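Local coordinates for single-stranded DNA-binding protein (Thermoanaerobacter tengcongensis, PDB 4GS3), which probably binds single-stranded DNA through this N-terminal oligonucleotide/oligosaccharide-binding (OB) domain of PriB, a primosome protein, at residues Phe21-Phe26 against Leu66-Arg71; Phe35-Leu40 against Pro53-Asn58; Glu62-Glu67 against Ile102-Glu107; Val72-Gln77 against Val97-Ile102. All blocks are in the same frame, centred on the assembly; numbering follows the deposited sequence.

Contact 1 (Phe21-Phe26 against Leu66-Arg71)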
loop_
_atom_site.group_PDB
_atom_site.type_symbol
_atom_site.label_atom_id
_atom_site.label_comp_id
_atom_site.label_asym_id
_atom_site.label_seq_id
_atom_site.Cartn_x
_atom_site.Cartn_y
_atom_site.Cartn_z
ATOM N N PHE A 21 1.917 -7.675 -4.217
ATOM C CA PHE A 21 1.763 -8.349 -5.515
ATOM C C PHE A 21 2.747 -7.870 -6.538
ATOM O O PHE A 21 3.235 -8.626 -7.375
ATOM C CB PHE A 21 0.328 -8.175 -5.973
ATOM C CG PHE A 21 -0.054 -9.033 -7.182
ATOM C CD1 PHE A 21 -0.090 -10.412 -7.067
ATOM C CD2 PHE A 21 -0.374 -8.425 -8.384
ATOM C CE1 PHE A 21 -0.480 -11.159 -8.195
ATOM C CE2 PHE A 21 -0.743 -9.194 -9.460
ATOM C CZ PHE A 21 -0.779 -10.548 -9.369
ATOM N N THR A 22 3.045 -6.578 -6.541
ATOM C CA THR A 22 4.097 -6.008 -7.353
ATOM C C THR A 22 5.073 -5.309 -6.385
ATOM O O THR A 22 4.696 -4.930 -5.288
ATOM C CB THR A 22 3.560 -5.017 -8.382
ATOM O OG1 THR A 22 3.066 -3.843 -7.701
ATOM C CG2 THR A 22 2.479 -5.605 -9.268
ATOM N N PRO A 23 6.344 -5.173 -6.772
ATOM C CA PRO A 23 7.331 -4.651 -5.819
ATOM C C PRO A 23 7.159 -3.150 -5.552
ATOM O O PRO A 23 6.655 -2.390 -6.353
ATOM C CB PRO A 23 8.658 -4.912 -6.461
ATOM C CG PRO A 23 8.334 -5.017 -7.898
ATOM C CD PRO A 23 6.986 -5.603 -8.032
ATOM N N LEU A 24 7.698 -2.741 -4.427
ATOM C CA LEU A 24 7.733 -1.301 -4.137
ATOM C C LEU A 24 8.556 -0.600 -5.202
ATOM O O LEU A 24 9.705 -0.918 -5.485
ATOM C CB LEU A 24 8.276 -1.023 -2.742
ATOM C CG LEU A 24 7.184 -0.955 -1.640
ATOM C CD1 LEU A 24 6.586 -2.345 -1.500
ATOM C CD2 LEU A 24 7.797 -0.399 -0.379
ATOM N N GLU A 25 7.955 0.396 -5.836
ATOM C CA GLU A 25 8.597 1.121 -6.924
ATOM C C GLU A 25 8.681 2.544 -6.459
ATOM O O GLU A 25 7.674 3.132 -6.040
ATOM C CB GLU A 25 7.799 0.937 -8.213
ATOM C CG GLU A 25 7.910 -0.507 -8.730
ATOM C CD GLU A 25 7.293 -1.028 -10.005
ATOM O OE1 GLU A 25 6.760 -0.108 -10.715
ATOM O OE2 GLU A 25 7.308 -2.281 -10.402
ATOM N N PHE A 26 9.841 3.104 -6.507
ATOM C CA PHE A 26 10.035 4.485 -6.105
ATOM C C PHE A 26 9.155 5.352 -6.954
ATOM O O PHE A 26 9.161 5.224 -8.184
ATOM C CB PHE A 26 11.546 4.775 -6.267
ATOM C CG PHE A 26 11.821 6.231 -5.991
ATOM C CD1 PHE A 26 11.861 6.691 -4.675
ATOM C CD2 PHE A 26 12.011 7.118 -7.011
ATOM C CE1 PHE A 26 12.111 8.011 -4.431
ATOM C CE2 PHE A 26 12.296 8.453 -6.749
ATOM C CZ PHE A 26 12.356 8.923 -5.456
ATOM N N LEU A 66 9.136 -5.370 2.685
ATOM C CA LEU A 66 7.964 -5.551 1.850
ATOM C C LEU A 66 8.274 -6.176 0.477
ATOM O O LEU A 66 7.769 -5.694 -0.552
ATOM C CB LEU A 66 7.275 -4.183 1.737
ATOM C CG LEU A 66 6.851 -3.590 3.091
ATOM C CD1 LEU A 66 6.273 -2.186 2.815
ATOM C CD2 LEU A 66 5.879 -4.483 3.829
ATOM N N GLU A 67 8.964 -7.293 0.443
ATOM C CA GLU A 67 9.171 -8.025 -0.793
ATOM C C GLU A 67 7.831 -8.601 -1.310
ATOM O O GLU A 67 6.884 -8.843 -0.548
ATOM C CB GLU A 67 10.191 -9.127 -0.686
ATOM C CG GLU A 67 11.613 -8.741 -1.196
ATOM C CD GLU A 67 12.549 -9.892 -1.472
ATOM O OE1 GLU A 67 13.775 -9.808 -1.745
ATOM O OE2 GLU A 67 12.010 -11.045 -1.415
ATOM N N VAL A 68 7.749 -8.846 -2.582
ATOM C CA VAL A 68 6.603 -9.540 -3.192
ATOM C C VAL A 68 6.301 -10.802 -2.435
ATOM O O VAL A 68 7.258 -11.540 -2.111
ATOM C CB VAL A 68 6.812 -9.782 -4.680
ATOM C CG1 VAL A 68 5.729 -10.702 -5.202
ATOM C CG2 VAL A 68 6.838 -8.440 -5.381
ATOM N N GLY A 69 5.025 -11.029 -2.075
ATOM C CA GLY A 69 4.573 -12.140 -1.327
ATOM C C GLY A 69 4.390 -11.867 0.156
ATOM O O GLY A 69 3.773 -12.647 0.824
ATOM N N THR A 70 4.922 -10.742 0.630
ATOM C CA THR A 70 4.748 -10.381 2.048
ATOM C C THR A 70 3.277 -10.111 2.325
ATOM O O THR A 70 2.621 -9.407 1.548
ATOM C CB THR A 70 5.571 -9.103 2.362
ATOM O OG1 THR A 70 6.935 -9.332 2.071
ATOM C CG2 THR A 70 5.445 -8.648 3.802
ATOM N N ARG A 71 2.765 -10.623 3.440
ATOM C CA ARG A 71 1.379 -10.386 3.837
ATOM C C ARG A 71 1.364 -9.232 4.833
ATOM O O ARG A 71 2.169 -9.194 5.748
ATOM C CB ARG A 71 0.806 -11.644 4.462
ATOM C CG ARG A 71 -0.681 -11.568 4.620
ATOM C CD ARG A 71 -1.155 -12.855 5.226
ATOM N NE ARG A 71 -2.589 -12.907 5.283
ATOM C CZ ARG A 71 -3.286 -13.527 6.232
ATOM N NH1 ARG A 71 -2.741 -14.115 7.285
ATOM N NH2 ARG A 71 -4.592 -13.538 6.107
HETATM O O HOH W 1 8.979 -4.733 -2.862
#
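Val68 lies against the backbone of Phe21-Pro23 and gives up more surface here than any other residue, 71 Å² of the 239 Å² buried in all. Its CG2 branch does most of the touching: it sits 3.6 Å from Pro23 N and also meets the carbonyl carbon of Thr22, so a methyl group packs on the peptide bond between those two residues. The Pro23 ring runs alongside, its CD 3.9 Å from Val68 CG2, the two side chains pointing the same way. With CG1 anti to the backbone N (chi1 170°), the other branch is left facing Phe21 O.

Leu24 and Leu66 form the second patch, with 52 and 50 Å² covered. Leu24 CD1 comes within 3.8 Å of Leu66 CB and CD2 within 4.0 Å of Leu66 CD1, so both methyls of Leu24 touch Leu66. Phe61 touches both leucines, and Leu24 also reaches Phe36 and Phe38. In the OB fold of this domain the contact thus brings the link between strands 14-20 and 25-30 against the loop that enters strand 71-82.

No direct hydrogen bond crosses between the segments, but a water does the work of one, accepting from Leu24 N at 2.8 Å and donating to Leu66 O at 2.8 Å. Beyond it the chain reverses in a type II beta turn from Glu67 to Thr70. Glu67 O takes two bonds there, from Thr70 N at 3.0 Å and from Thr70 OG1 at 2.7 Å. Gly69, with phi/psi of 98°/-13°, occupies the turn position where a CB would run into the preceding carbonyl oxygen.

Contact 2 (Phe35-Leu40 against Pro53-Asn58)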
loop_
_atom_site.group_PDB
_atom_site.type_symbol
_atom_site.label_atom_id
_atom_site.label_comp_id
_atom_site.label_asym_id
_atom_site.label_seq_id
_atom_site.Cartn_x
_atom_site.Cartn_y
_atom_site.Cartn_z
ATOM N N PHE A 35 8.781 8.129 -1.304
ATOM C CA PHE A 35 7.535 7.442 -1.429
ATOM C C PHE A 35 7.654 6.339 -2.494
ATOM O O PHE A 35 8.326 6.480 -3.519
ATOM C CB PHE A 35 6.364 8.401 -1.742
ATOM C CG PHE A 35 6.041 9.302 -0.561
ATOM C CD1 PHE A 35 6.823 10.442 -0.355
ATOM C CD2 PHE A 35 5.010 8.988 0.306
ATOM C CE1 PHE A 35 6.541 11.262 0.714
ATOM C CE2 PHE A 35 4.761 9.826 1.371
ATOM C CZ PHE A 35 5.533 10.938 1.590
ATOM N N PHE A 36 6.909 5.276 -2.210
ATOM C CA PHE A 36 6.879 4.098 -3.042
ATOM C C PHE A 36 5.422 3.704 -3.334
ATOM O O PHE A 36 4.562 3.871 -2.471
ATOM C CB PHE A 36 7.538 2.945 -2.347
ATOM C CG PHE A 36 9.006 3.201 -2.069
ATOM C CD1 PHE A 36 9.360 3.949 -0.956
ATOM C CD2 PHE A 36 9.956 2.745 -2.911
ATOM C CE1 PHE A 36 10.679 4.218 -0.699
ATOM C CE2 PHE A 36 11.312 2.980 -2.632
ATOM C CZ PHE A 36 11.653 3.716 -1.539
ATOM N N ASN A 37 5.194 3.179 -4.503
ATOM C CA ASN A 37 3.917 2.617 -4.882
ATOM C C ASN A 37 4.047 1.113 -5.042
ATOM O O ASN A 37 5.093 0.622 -5.481
ATOM C CB ASN A 37 3.523 3.171 -6.271
ATOM C CG ASN A 37 3.205 4.637 -6.290
ATOM O OD1 ASN A 37 2.543 5.185 -5.417
ATOM N ND2 ASN A 37 3.662 5.303 -7.331
ATOM N N PHE A 38 2.984 0.364 -4.747
ATOM C CA PHE A 38 2.952 -1.054 -5.020
ATOM C C PHE A 38 1.491 -1.486 -5.119
ATOM O O PHE A 38 0.598 -0.783 -4.665
ATOM C CB PHE A 38 3.706 -1.879 -3.988
ATOM C CG PHE A 38 3.136 -1.902 -2.612
ATOM C CD1 PHE A 38 3.413 -0.898 -1.701
ATOM C CD2 PHE A 38 2.328 -2.943 -2.203
ATOM C CE1 PHE A 38 2.945 -0.938 -0.413
ATOM C CE2 PHE A 38 1.847 -2.995 -0.907
ATOM C CZ PHE A 38 2.175 -1.991 -0.019
ATOM N N ILE A 39 1.262 -2.683 -5.659
ATOM C CA ILE A 39 -0.061 -3.264 -5.719
ATOM C C ILE A 39 -0.214 -4.346 -4.673
ATOM O O ILE A 39 0.678 -5.182 -4.498
ATOM C CB ILE A 39 -0.283 -3.870 -7.124
ATOM C CG1 ILE A 39 -0.130 -2.795 -8.212
ATOM C CG2 ILE A 39 -1.634 -4.597 -7.214
ATOM C CD1 ILE A 39 -1.015 -1.592 -8.056
ATOM N N LEU A 40 -1.349 -4.319 -3.983
ATOM C CA LEU A 40 -1.718 -5.312 -2.986
ATOM C C LEU A 40 -2.783 -6.220 -3.576
ATOM O O LEU A 40 -3.791 -5.724 -4.101
ATOM C CB LEU A 40 -2.245 -4.599 -1.724
ATOM C CG LEU A 40 -2.381 -5.484 -0.490
ATOM C CD1 LEU A 40 -1.022 -5.762 0.107
ATOM C CD2 LEU A 40 -3.325 -4.834 0.515
ATOM N N PRO A 53 -4.065 -0.305 -5.409
ATOM C CA PRO A 53 -2.859 0.548 -5.366
ATOM C C PRO A 53 -2.602 1.095 -3.983
ATOM O O PRO A 53 -3.500 1.642 -3.329
ATOM C CB PRO A 53 -3.249 1.676 -6.302
ATOM C CG PRO A 53 -4.747 1.827 -6.090
ATOM C CD PRO A 53 -5.223 0.414 -5.947
ATOM N N ILE A 54 -1.361 0.948 -3.535
ATOM C CA ILE A 54 -0.906 1.459 -2.267
ATOM C C ILE A 54 0.249 2.455 -2.511
ATOM O O ILE A 54 1.093 2.219 -3.374
ATOM C CB ILE A 54 -0.397 0.340 -1.334
ATOM C CG1 ILE A 54 -1.311 -0.892 -1.316
ATOM C CG2 ILE A 54 -0.156 0.867 0.058
ATOM C CD1 ILE A 54 -2.730 -0.669 -0.852
ATOM N N THR A 55 0.305 3.491 -1.703
ATOM C CA THR A 55 1.432 4.416 -1.639
ATOM C C THR A 55 1.908 4.468 -0.215
ATOM O O THR A 55 1.078 4.595 0.694
ATOM C CB THR A 55 1.056 5.801 -2.150
ATOM O OG1 THR A 55 0.677 5.697 -3.530
ATOM C CG2 THR A 55 2.190 6.822 -1.962
ATOM N N ILE A 56 3.208 4.371 -0.016
ATOM C CA ILE A 56 3.744 4.374 1.309
ATOM C C ILE A 56 5.046 5.137 1.367
ATOM O O ILE A 56 5.908 5.053 0.484
ATOM C CB ILE A 56 3.911 2.909 1.768
ATOM C CG1 ILE A 56 4.259 2.853 3.246
ATOM C CG2 ILE A 56 4.926 2.121 0.924
ATOM C CD1 ILE A 56 3.898 1.491 3.870
ATOM N N SER A 57 5.200 5.882 2.461
ATOM C CA SER A 57 6.431 6.564 2.806
ATOM C C SER A 57 7.442 5.584 3.379
ATOM O O SER A 57 7.089 4.702 4.138
ATOM C CB SER A 57 6.171 7.580 3.893
ATOM O OG SER A 57 7.404 8.122 4.334
ATOM N N ASN A 58 8.710 5.784 3.055
ATOM C CA ASN A 58 9.670 4.875 3.694
ATOM C C ASN A 58 9.803 5.190 5.177
ATOM O O ASN A 58 10.341 4.323 5.837
ATOM C CB ASN A 58 11.038 4.824 3.059
ATOM C CG ASN A 58 11.832 6.081 3.197
ATOM O OD1 ASN A 58 11.259 7.126 3.468
ATOM N ND2 ASN A 58 13.117 5.993 2.998
#
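Thr55 OG1 donates to Asn37 OD1 at 2.7 Å, and the hydroxyl lies almost straight out from the amide C=O, with a C=O...donor angle of 163°. The two side chains, neighbours in a non-hydrogen-bonded pair, run alongside each other, both with the polar branch anti to the carbonyl carbon. Thr55 OG1 has a second partner in Thr96 OG1.

Four backbone bonds link the strands as two reciprocal antiparallel pairs. Ile56 N reaches Phe36 O at 2.8 Å, and Phe36 N returns the bond to Ile56 O. Ile54 N meets Phe38 O at 2.8 Å, with Phe38 N to Ile54 O completing the ring. Between these pairs, Asn37 CA approaches Ile54 O at 3.2 Å in a CA-H...O contact.

On the face carrying Phe38, Ile54 CB lies over the ring 3.8 Å from its centroid and 17° off the normal, a CH-pi contact. Ile56 CG2 instead comes in at the ring edge, 3.9 Å from Phe38 CE1. Leu40 CB packs on Ile54 CG1, extending this apolar row. On the opposite face Phe35 lays CE2 3.7 Å from Ser57 CB.

The N-to-C directions of the two segments differ by 156°, close to antiparallel, within the hairpin of 33-43 and 49-57. The Phe38 face turns into the barrel interior, where Leu16 and Val20 of strand 14-20 and Ile74 of strand 71-82 meet it; strand 25-30 pairs with the other edge of 33-43, and strand 93-105 runs parallel beside 49-57.

Contact 3 (Glu62-Glu67 against Ile102-Glu107)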
loop_
_atom_site.group_PDB
_atom_site.type_symbol
_atom_site.label_atom_id
_atom_site.label_comp_id
_atom_site.label_asym_id
_atom_site.label_seq_id
_atom_site.Cartn_x
_atom_site.Cartn_y
_atom_site.Cartn_z
ATOM N N GLU A 62 10.125 1.395 7.933
ATOM C CA GLU A 62 11.397 1.137 8.571
ATOM C C GLU A 62 11.262 -0.091 9.469
ATOM O O GLU A 62 10.293 -0.265 10.203
ATOM C CB GLU A 62 11.859 2.305 9.430
ATOM C CG GLU A 62 13.393 2.275 9.423
ATOM C CD GLU A 62 13.920 3.186 8.313
ATOM O OE1 GLU A 62 14.050 4.386 8.627
ATOM O OE2 GLU A 62 14.179 2.722 7.183
ATOM N N GLY A 63 12.211 -0.974 9.313
ATOM C CA GLY A 63 12.200 -2.211 10.077
ATOM C C GLY A 63 11.667 -3.391 9.307
ATOM O O GLY A 63 12.004 -4.567 9.497
ATOM N N MET A 64 10.756 -3.073 8.359
ATOM C CA MET A 64 10.195 -4.278 7.744
ATOM C C MET A 64 10.610 -4.348 6.285
ATOM O O MET A 64 11.025 -3.409 5.612
ATOM C CB MET A 64 8.700 -4.313 7.936
ATOM C CG MET A 64 7.755 -3.433 7.161
ATOM S SD MET A 64 6.665 -2.346 8.143
ATOM C CE MET A 64 5.966 -3.474 9.312
ATOM N N ASN A 65 10.449 -5.571 5.812
ATOM C CA ASN A 65 10.713 -5.895 4.417
ATOM C C ASN A 65 9.325 -6.044 3.817
ATOM O O ASN A 65 8.451 -6.734 4.394
ATOM C CB ASN A 65 11.664 -7.105 4.315
ATOM C CG ASN A 65 11.449 -7.896 3.031
ATOM O OD1 ASN A 65 10.386 -8.492 2.782
ATOM N ND2 ASN A 65 12.515 -7.888 2.234
ATOM N N LEU A 66 9.136 -5.370 2.685
ATOM C CA LEU A 66 7.964 -5.551 1.850
ATOM C C LEU A 66 8.274 -6.176 0.477
ATOM O O LEU A 66 7.769 -5.694 -0.552
ATOM C CB LEU A 66 7.275 -4.183 1.737
ATOM C CG LEU A 66 6.851 -3.590 3.091
ATOM C CD1 LEU A 66 6.273 -2.186 2.815
ATOM C CD2 LEU A 66 5.879 -4.483 3.829
ATOM N N GLU A 67 8.964 -7.293 0.443
ATOM C CA GLU A 67 9.171 -8.025 -0.793
ATOM C C GLU A 67 7.831 -8.601 -1.310
ATOM O O GLU A 67 6.884 -8.843 -0.548
ATOM C CB GLU A 67 10.191 -9.127 -0.686
ATOM C CG GLU A 67 11.613 -8.741 -1.196
ATOM C CD GLU A 67 12.549 -9.892 -1.472
ATOM O OE1 GLU A 67 13.775 -9.808 -1.745
ATOM O OE2 GLU A 67 12.010 -11.045 -1.415
ATOM N N ILE A 102 1.062 0.175 8.684
ATOM C CA ILE A 102 1.289 -1.091 8.020
ATOM C C ILE A 102 1.873 -2.053 9.061
ATOM O O ILE A 102 2.726 -1.641 9.869
ATOM C CB ILE A 102 2.152 -0.982 6.772
ATOM C CG1 ILE A 102 2.182 -2.292 5.920
ATOM C CG2 ILE A 102 3.557 -0.512 7.096
ATOM C CD1 ILE A 102 2.563 -2.066 4.457
ATOM N N SER A 103 1.417 -3.280 9.029
ATOM C CA SER A 103 1.974 -4.327 9.854
ATOM C C SER A 103 2.147 -5.574 8.985
ATOM O O SER A 103 1.223 -6.030 8.324
ATOM C CB SER A 103 1.034 -4.655 11.002
ATOM O OG SER A 103 0.839 -3.607 11.881
ATOM N N VAL A 104 3.323 -6.164 9.038
ATOM C CA VAL A 104 3.611 -7.434 8.373
ATOM C C VAL A 104 3.082 -8.523 9.280
ATOM O O VAL A 104 3.320 -8.529 10.479
ATOM C CB VAL A 104 5.099 -7.609 8.062
ATOM C CG1 VAL A 104 5.362 -8.957 7.411
ATOM C CG2 VAL A 104 5.621 -6.525 7.093
ATOM N N VAL A 105 2.369 -9.492 8.687
ATOM C CA VAL A 105 1.770 -10.592 9.418
ATOM C C VAL A 105 2.179 -11.916 8.781
ATOM O O VAL A 105 2.504 -11.982 7.593
ATOM C CB VAL A 105 0.245 -10.448 9.501
ATOM C CG1 VAL A 105 -0.115 -9.185 10.253
ATOM C CG2 VAL A 105 -0.414 -10.506 8.142
ATOM N N PRO A 106 2.113 -13.016 9.541
ATOM C CA PRO A 106 2.394 -14.323 8.952
ATOM C C PRO A 106 1.248 -14.813 8.100
ATOM O O PRO A 106 0.117 -14.288 8.099
ATOM C CB PRO A 106 2.667 -15.197 10.182
ATOM C CG PRO A 106 1.956 -14.553 11.291
ATOM C CD PRO A 106 1.882 -13.101 10.986
ATOM N N GLU A 107 1.527 -15.865 7.364
ATOM C CA GLU A 107 0.517 -16.580 6.609
ATOM C C GLU A 107 -0.428 -17.442 7.424
ATOM O O GLU A 107 -1.594 -17.606 7.032
ATOM C CB GLU A 107 1.207 -17.473 5.547
ATOM C CG GLU A 107 1.704 -16.520 4.445
ATOM C CD GLU A 107 1.462 -17.115 3.098
ATOM O OE1 GLU A 107 2.520 -17.224 2.475
ATOM O OE2 GLU A 107 0.301 -17.405 2.749
ATOM O OXT GLU A 107 0.070 -17.978 8.552
#
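The long link between strands 49-57 and 71-82 of the OB fold folds back here over the last part of strand 93-105, laying Met64 and Leu66 across Ile102 and Val104. No hydrogen bond joins the two segments; the contact is apolar, 235 Å² in all. Met64 contributes 69 Å². Its chain is bent at chi2 and chi3, which brings SD to 3.8 Å from Ile102 CG2 and turns CE down to the strand backbone, 3.8 Å from Ile102 O. Its CG meets Val104 CG2 at 3.8 Å, the two side chains sliding past each other in opposite directions. An alanine here would remove CG, SD and CE, and the flank of Ile102 CG2 and Val104 CG2 would probably lose part of its cover.

Leu66 meets Ile102 tip to tip, CD1 to CD1 at 4.1 Å, while its CD2 sits 3.9 Å from Val104 CG2. Between the two hydrophobic residues Asn65 faces away and closes an Asx turn, its OD1 accepting from Glu67 N at 3.0 Å, with the donor above the carbonyl plane.

The loop side chains probably close one end of the barrel, where many OB folds have a helix between the third and fourth strands.

Contact 4 (Val72-Gln77 against Val97-Ile102)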
loop_
_atom_site.group_PDB
_atom_site.type_symbol
_atom_site.label_atom_id
_atom_site.label_comp_id
_atom_site.label_asym_id
_atom_site.label_seq_id
_atom_site.Cartn_x
_atom_site.Cartn_y
_atom_site.Cartn_z
ATOM N N VAL A 72 0.402 -8.329 4.643
ATOM C CA VAL A 72 0.337 -7.104 5.425
ATOM C C VAL A 72 -1.121 -6.770 5.730
ATOM O O VAL A 72 -2.037 -7.106 4.998
ATOM C CB VAL A 72 1.004 -5.932 4.710
ATOM C CG1 VAL A 72 2.468 -6.149 4.509
ATOM C CG2 VAL A 72 0.344 -5.622 3.367
ATOM N N LYS A 73 -1.271 -6.040 6.832
ATOM C CA LYS A 73 -2.491 -5.283 7.110
ATOM C C LYS A 73 -2.145 -3.811 6.954
ATOM O O LYS A 73 -1.171 -3.329 7.571
ATOM C CB LYS A 73 -3.028 -5.549 8.493
ATOM C CG LYS A 73 -4.291 -4.793 8.823
ATOM C CD LYS A 73 -4.848 -5.136 10.172
ATOM C CE LYS A 73 -6.118 -4.442 10.482
ATOM N NZ LYS A 73 -6.612 -4.650 11.873
ATOM N N ILE A 74 -2.924 -3.080 6.165
ATOM C CA ILE A 74 -2.736 -1.683 5.907
ATOM C C ILE A 74 -3.959 -0.914 6.329
ATOM O O ILE A 74 -5.091 -1.341 6.023
ATOM C CB ILE A 74 -2.464 -1.401 4.424
ATOM C CG1 ILE A 74 -1.141 -2.087 4.023
ATOM C CG2 ILE A 74 -2.442 0.047 4.052
ATOM C CD1 ILE A 74 -0.889 -2.142 2.569
ATOM N N GLU A 75 -3.767 0.214 6.987
ATOM C CA GLU A 75 -4.779 1.213 7.173
ATOM C C GLU A 75 -4.328 2.458 6.432
ATOM O O GLU A 75 -3.176 2.869 6.556
ATOM C CB GLU A 75 -5.084 1.592 8.626
ATOM C CG GLU A 75 -6.403 2.410 8.737
ATOM C CD GLU A 75 -6.406 3.871 8.417
ATOM O OE1 GLU A 75 -7.439 4.444 7.999
ATOM O OE2 GLU A 75 -5.311 4.503 8.520
ATOM N N GLY A 76 -5.233 3.132 5.733
ATOM C CA GLY A 76 -4.888 4.358 5.079
ATOM C C GLY A 76 -6.090 5.115 4.553
ATOM O O GLY A 76 -7.203 4.825 4.883
ATOM N N GLN A 77 -5.776 6.107 3.768
ATOM C CA GLN A 77 -6.722 7.072 3.243
ATOM C C GLN A 77 -6.848 6.851 1.750
ATOM O O GLN A 77 -5.804 6.763 1.070
ATOM C CB GLN A 77 -6.193 8.483 3.495
ATOM C CG GLN A 77 -7.104 9.643 3.196
ATOM C CD GLN A 77 -6.472 10.980 3.567
ATOM O OE1 GLN A 77 -5.313 11.215 3.232
ATOM N NE2 GLN A 77 -7.171 11.783 4.301
ATOM N N VAL A 97 -4.319 4.091 -2.171
ATOM C CA VAL A 97 -4.507 3.981 -0.737
ATOM C C VAL A 97 -3.211 4.491 -0.137
ATOM O O VAL A 97 -2.171 3.820 -0.215
ATOM C CB VAL A 97 -4.837 2.567 -0.314
ATOM C CG1 VAL A 97 -4.970 2.531 1.228
ATOM C CG2 VAL A 97 -6.083 2.034 -0.990
ATOM N N PHE A 98 -3.262 5.657 0.478
ATOM C CA PHE A 98 -2.118 6.289 1.089
ATOM C C PHE A 98 -2.010 5.746 2.500
ATOM O O PHE A 98 -2.837 6.018 3.366
ATOM C CB PHE A 98 -2.288 7.806 1.076
ATOM C CG PHE A 98 -1.055 8.563 1.456
ATOM C CD1 PHE A 98 -0.086 8.850 0.508
ATOM C CD2 PHE A 98 -0.878 9.010 2.724
ATOM C CE1 PHE A 98 1.027 9.576 0.822
ATOM C CE2 PHE A 98 0.259 9.739 3.076
ATOM C CZ PHE A 98 1.219 10.010 2.116
ATOM N N ALA A 99 -0.961 4.930 2.749
ATOM C CA ALA A 99 -0.865 4.196 3.974
ATOM C C ALA A 99 -0.560 5.123 5.145
ATOM O O ALA A 99 0.272 5.996 5.065
ATOM C CB ALA A 99 0.225 3.119 3.853
ATOM N N ARG A 100 -1.269 4.857 6.236
ATOM C CA ARG A 100 -0.979 5.470 7.531
ATOM C C ARG A 100 -0.365 4.457 8.478
ATOM O O ARG A 100 0.380 4.872 9.392
ATOM C CB ARG A 100 -2.274 6.066 8.114
ATOM C CG ARG A 100 -2.617 7.295 7.324
ATOM C CD ARG A 100 -3.768 7.990 8.023
ATOM N NE ARG A 100 -5.087 7.302 7.783
ATOM C CZ ARG A 100 -6.207 7.881 7.361
ATOM N NH1 ARG A 100 -7.315 7.184 7.207
ATOM N NH2 ARG A 100 -6.266 9.180 7.096
ATOM N N ASP A 101 -0.673 3.181 8.361
ATOM C CA ASP A 101 -0.172 2.155 9.235
ATOM C C ASP A 101 -0.025 0.908 8.426
ATOM O O ASP A 101 -0.845 0.611 7.542
ATOM C CB ASP A 101 -1.110 1.886 10.429
ATOM C CG ASP A 101 -0.376 0.862 11.312
ATOM O OD1 ASP A 101 0.796 1.035 11.669
ATOM O OD2 ASP A 101 -0.925 -0.186 11.648
ATOM N N ILE A 102 1.062 0.175 8.684
ATOM C CA ILE A 102 1.289 -1.091 8.020
ATOM C C ILE A 102 1.873 -2.053 9.061
ATOM O O ILE A 102 2.726 -1.641 9.869
ATOM C CB ILE A 102 2.152 -0.982 6.772
ATOM C CG1 ILE A 102 2.182 -2.292 5.920
ATOM C CG2 ILE A 102 3.557 -0.512 7.096
ATOM C CD1 ILE A 102 2.563 -2.066 4.457
HETATM O O HOH W 2 -1.879 -1.895 10.067
#
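Strand 72-77 pairs antiparallel with 97-99 and 101-102 on either side of a corner at Arg100, with a classic beta bulge there, evident from the register slipping by one residue between Glu75 and Gly76 and from Glu75 O accepting from both Arg100 N (2.8 Å) and Asp101 N (3.1 Å). Glu75 N in turn donates to Asp101 O, and reciprocal bonds between Gln77 and Phe98 close the pairing beyond the bulge. Gly76 belongs at this point: a CB there would lie about 2.3 Å from Phe98 O.

On the Glu75 face, the side chains are held by a two-armed salt bridge. Arg100 NH1 meets Glu75 OE1 and Arg100 NE meets Glu75 OE2, both at 2.9 Å and both with N-H...O angles of 172°. Each oxygen uses its syn lone pair, and the carboxylate and guanidinium planes are only 2° apart. Glu75 swings its carboxylate across because CG stands anti to its N (chi1 -166°) and the chain then bends at chi2. Gln77 CB lies over one guanidinium face, 3.7 Å from Arg100 NH2. A leucine in place of Arg100 would probably leave the Glu75 carboxylate without its charged mate and less firmly fixed in rotation, with the bond from Thr13 remaining.

On the face carrying Ile74 and Ile102, these two lie side by side, CG1 of Ile74 to CD1 of Ile102 at 3.7 Å.

Thr13 OG1 also bonds Glu75 OE1, and Asn12 O accepts from Arg100 NH1, so the ion pair is tied to the chain leading into strand 14-20. Matched charges and straight bonds suggest that both groups stay ionised and that their rotation is fixed.

All four contacts belong to one curled, helix-free sheet, the OB barrel of this domain. Along the chain, contact 2 falls between the two segments of contact 1, and contact 4 likewise lies between those of contact 3; contacts 1 and 3 share Leu66 and Glu67, while 3 and 4 share Ile102. Centres lie about 9 Å apart for contacts 1 and 2 and for 2 and 4, about 12 Å for 3 and 4 and about 14 Å for 1 and 4. Contacts 2 and 4 are strand pairings, joined where strand 49-57 runs beside 93-105. Contacts 1 and 3, about 10 Å apart, pack the loop between strands 49-57 and 71-82 on the 21-26 link and on strand 93-105.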